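Local coordinates for proteasome activator protein PA26 (Trypanosoma brucei, PDB 1YAR) that probably binds the ends of the 20S proteasome as a ring-shaped 11S (PA28-family) activator and opens the gate to its degradation chamber, at residues G54-S59 and E188-D193. Numbering follows the deposited sequence.
Unlike the reference sequence in segment 54-59: Val-55 (reference Thr).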
ATOM      1  N   GLY O  54     -86.270  91.804 -17.383  1.00 36.59           N
ATOM      2  CA  GLY O  54     -86.054  93.168 -16.883  1.00 37.88           C
ATOM      3  C   GLY O  54     -87.290  94.033 -17.051  1.00 38.95           C
ATOM      4  O   GLY O  54     -87.655  94.784 -16.148  1.00 39.64           O
ATOM      5  N   VAL O  55     -87.938  93.904 -18.204  1.00 39.65           N
ATOM      6  CA  VAL O  55     -89.167  94.634 -18.520  1.00 40.94           C
ATOM      7  C   VAL O  55     -90.317  94.265 -17.564  1.00 41.21           C
ATOM      8  O   VAL O  55     -91.027  95.143 -17.066  1.00 41.52           O
ATOM      9  CB  VAL O  55     -89.571  94.441 -20.015  1.00 40.57           C
ATOM     10  CG1 VAL O  55     -90.879  95.160 -20.336  1.00 42.46           C
ATOM     11  CG2 VAL O  55     -88.471  94.958 -20.926  1.00 40.65           C
ATOM     12  N   ILE O  56     -90.492  92.971 -17.300  1.00 41.25           N
ATOM     13  CA  ILE O  56     -91.533  92.522 -16.373  1.00 41.35           C
ATOM     14  C   ILE O  56     -91.248  92.990 -14.945  1.00 42.06           C
ATOM     15  O   ILE O  56     -92.136  93.496 -14.277  1.00 41.84           O
ATOM     16  CB  ILE O  56     -91.688  90.992 -16.411  1.00 41.12           C
ATOM     17  CG1 ILE O  56     -91.952  90.517 -17.845  1.00 40.54           C
ATOM     18  CG2 ILE O  56     -92.808  90.546 -15.472  1.00 39.65           C
ATOM     19  CD1 ILE O  56     -91.451  89.129 -18.097  1.00 42.75           C
ATOM     20  N   ARG O  57     -90.011  92.814 -14.485  1.00 43.26           N
ATOM     21  CA  ARG O  57     -89.591  93.259 -13.156  1.00 44.94           C
ATOM     22  C   ARG O  57     -89.979  94.721 -12.888  1.00 45.40           C
ATOM     23  O   ARG O  57     -90.380  95.064 -11.779  1.00 45.34           O
ATOM     24  CB  ARG O  57     -88.083  93.067 -12.986  1.00 44.58           C
ATOM     25  CG  ARG O  57     -87.518  93.599 -11.679  1.00 46.00           C
ATOM     26  CD  ARG O  57     -86.023  93.341 -11.488  1.00 46.46           C
ATOM     27  NE  ARG O  57     -85.735  91.909 -11.368  1.00 49.90           N
ATOM     28  CZ  ARG O  57     -85.750  91.218 -10.223  1.00 50.11           C
ATOM     29  NH1 ARG O  57     -86.035  91.809  -9.068  1.00 48.67           N
ATOM     30  NH2 ARG O  57     -85.478  89.921 -10.242  1.00 51.30           N
ATOM     31  N   ASN O  58     -89.868  95.556 -13.922  1.00 46.91           N
ATOM     32  CA  ASN O  58     -90.167  96.994 -13.845  1.00 48.33           C
ATOM     33  C   ASN O  58     -91.626  97.379 -14.093  1.00 48.69           C
ATOM     34  O   ASN O  58     -91.935  98.567 -14.236  1.00 49.37           O
ATOM     35  CB  ASN O  58     -89.266  97.767 -14.814  1.00 48.79           C
ATOM     36  CG  ASN O  58     -87.897  98.069 -14.225  1.00 51.32           C
ATOM     37  OD1 ASN O  58     -87.684  97.940 -13.011  1.00 53.03           O
ATOM     38  ND2 ASN O  58     -86.962  98.486 -15.080  1.00 53.16           N
ATOM     39  N   SER O  59     -92.511  96.384 -14.127  1.00 48.65           N
ATOM     40  CA  SER O  59     -93.919  96.588 -14.459  1.00 48.44           C
ATOM     41  C   SER O  59     -94.825  96.433 -13.250  1.00 48.14           C
ATOM     42  O   SER O  59     -94.574  95.595 -12.375  1.00 48.64           O
ATOM     43  CB  SER O  59     -94.365  95.585 -15.531  1.00 48.55           C
ATOM     44  OG  SER O  59     -93.764  95.858 -16.788  1.00 49.57           O
ATOM     45  N   GLU O 188     -99.435  86.955  -8.982  1.00 28.77           N
ATOM     46  CA  GLU O 188     -99.028  85.671  -9.568  1.00 29.53           C
ATOM     47  C   GLU O 188     -98.969  85.721 -11.113  1.00 29.96           C
ATOM     48  O   GLU O 188     -98.136  85.041 -11.734  1.00 29.51           O
ATOM     49  CB  GLU O 188     -99.913  84.521  -9.085  1.00 29.78           C
ATOM     50  CG  GLU O 188     -99.336  83.163  -9.447  1.00 31.15           C
ATOM     51  CD  GLU O 188    -100.274  82.016  -9.157  1.00 34.93           C
ATOM     52  OE1 GLU O 188     -99.974  80.900  -9.637  1.00 38.62           O
ATOM     53  OE2 GLU O 188    -101.293  82.222  -8.461  1.00 35.65           O
ATOM     54  N   LEU O 189     -99.824  86.550 -11.727  1.00 29.88           N
ATOM     55  CA  LEU O 189     -99.825  86.720 -13.181  1.00 29.46           C
ATOM     56  C   LEU O 189     -98.509  87.303 -13.646  1.00 29.05           C
ATOM     57  O   LEU O 189     -97.901  86.814 -14.613  1.00 28.39           O
ATOM     58  CB  LEU O 189    -100.975  87.631 -13.635  1.00 29.95           C
ATOM     59  CG  LEU O 189    -101.180  87.830 -15.140  1.00 30.47           C
ATOM     60  CD1 LEU O 189    -101.674  86.542 -15.780  1.00 31.28           C
ATOM     61  CD2 LEU O 189    -102.154  89.020 -15.404  1.00 30.54           C
ATOM     62  N   ARG O 190     -98.066  88.343 -12.942  1.00 27.94           N
ATOM     63  CA  ARG O 190     -96.773  88.951 -13.193  1.00 28.31           C
ATOM     64  C   ARG O 190     -95.659  87.940 -12.917  1.00 27.31           C
ATOM     65  O   ARG O 190     -94.654  87.933 -13.626  1.00 27.07           O
ATOM     66  CB  ARG O 190     -96.606  90.187 -12.310  1.00 28.25           C
ATOM     67  CG  ARG O 190     -95.332  90.933 -12.490  1.00 32.28           C
ATOM     68  CD  ARG O 190     -95.314  92.217 -11.705  1.00 38.08           C
ATOM     69  NE  ARG O 190     -93.977  92.783 -11.624  1.00 42.87           N
ATOM     70  CZ  ARG O 190     -93.100  92.479 -10.677  1.00 46.47           C
ATOM     71  NH1 ARG O 190     -93.424  91.611  -9.720  1.00 47.85           N
ATOM     72  NH2 ARG O 190     -91.901  93.049 -10.675  1.00 47.44           N
ATOM     73  N   GLN O 191     -95.844  87.108 -11.884  1.00 27.18           N
ATOM     74  CA  GLN O 191     -94.792  86.180 -11.462  1.00 27.00           C
ATOM     75  C   GLN O 191     -94.615  85.068 -12.486  1.00 27.41           C
ATOM     76  O   GLN O 191     -93.488  84.597 -12.711  1.00 27.64           O
ATOM     77  CB  GLN O 191     -95.044  85.590 -10.071  1.00 26.56           C
ATOM     78  CG  GLN O 191     -93.712  85.133  -9.377  1.00 26.30           C
ATOM     79  CD  GLN O 191     -92.667  86.250  -9.295  1.00 27.28           C
ATOM     80  OE1 GLN O 191     -92.968  87.354  -8.825  1.00 27.95           O
ATOM     81  NE2 GLN O 191     -91.447  85.965  -9.737  1.00 26.07           N
ATOM     82  N   ILE O 192     -95.722  84.640 -13.086  1.00 26.82           N
ATOM     83  CA  ILE O 192     -95.666  83.670 -14.168  1.00 27.13           C
ATOM     84  C   ILE O 192     -94.861  84.254 -15.337  1.00 27.41           C
ATOM     85  O   ILE O 192     -93.948  83.596 -15.847  1.00 26.25           O
ATOM     86  CB  ILE O 192     -97.086  83.226 -14.609  1.00 27.61           C
ATOM     87  CG1 ILE O 192     -97.693  82.291 -13.573  1.00 27.31           C
ATOM     88  CG2 ILE O 192     -97.047  82.538 -15.991  1.00 27.50           C
ATOM     89  CD1 ILE O 192     -99.209  82.167 -13.671  1.00 26.36           C
ATOM     90  N   ASP O 193     -95.174  85.492 -15.748  1.00 26.66           N
ATOM     91  CA  ASP O 193     -94.389  86.147 -16.805  1.00 26.75           C
ATOM     92  C   ASP O 193     -92.904  86.232 -16.466  1.00 26.50           C
ATOM     93  O   ASP O 193     -92.060  85.860 -17.280  1.00 26.46           O
ATOM     94  CB  ASP O 193     -94.928  87.532 -17.140  1.00 27.02           C
ATOM     95  CG  ASP O 193     -96.257  87.472 -17.854  1.00 28.69           C
ATOM     96  OD1 ASP O 193     -96.724  86.358 -18.205  1.00 30.74           O
ATOM     97  OD2 ASP O 193     -96.933  88.485 -18.081  1.00 31.27           O
TER
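Arg-190 reaches from helix 183-226 to the C-terminal end of helix 24-57, where its guanidinium meets three backbone carbonyls. Arg-190 NH2 donates to Arg-57 O at 2.8 Å, bent at 141°; this oxygen lies near the guanidinium plane, although the donor is tilted 34° out of the carbonyl plane. Arg-190 NE is shared between two weak bonds, one to Ser-59 O at 3.0 Å and one to Ile-56 O at 3.3 Å; both oxygens lie oblique to the guanidinium plane. The reach comes from Arg-190 CG standing anti to the backbone N (chi1 -179°) and a chain extended as far as NE. Ile-56 O also accepts the amide of Ser-59, whose OG turns back to Val-55 O at 2.8 Å, so the turn leaving the helix is tied down at several points.

The tight part is built on Ile-56, which points toward the partner helix and is buried: CD1 sits 3.4 Å from Asp-193 O, while CG2 lies 3.9 Å from Arg-190 CG as the two side chains pass in opposite directions. Leu-73 of helix 71-99 packs on both Ile-56 and Asp-193, and the Asp-193 carboxylate is held by Tyr-61, Tyr-154 and Arg-158. The looser side is that of Arg-57, partly exposed, whose CB stays 4.5 Å from Arg-190 NH2 and whose guanidinium instead forms a salt bridge with Asp-82 of a neighbouring subunit.

The bonds to carbonyls at its end tie helix 24-57 to helix 183-226 of the bundle, and the helix dipole would probably favour a cation there.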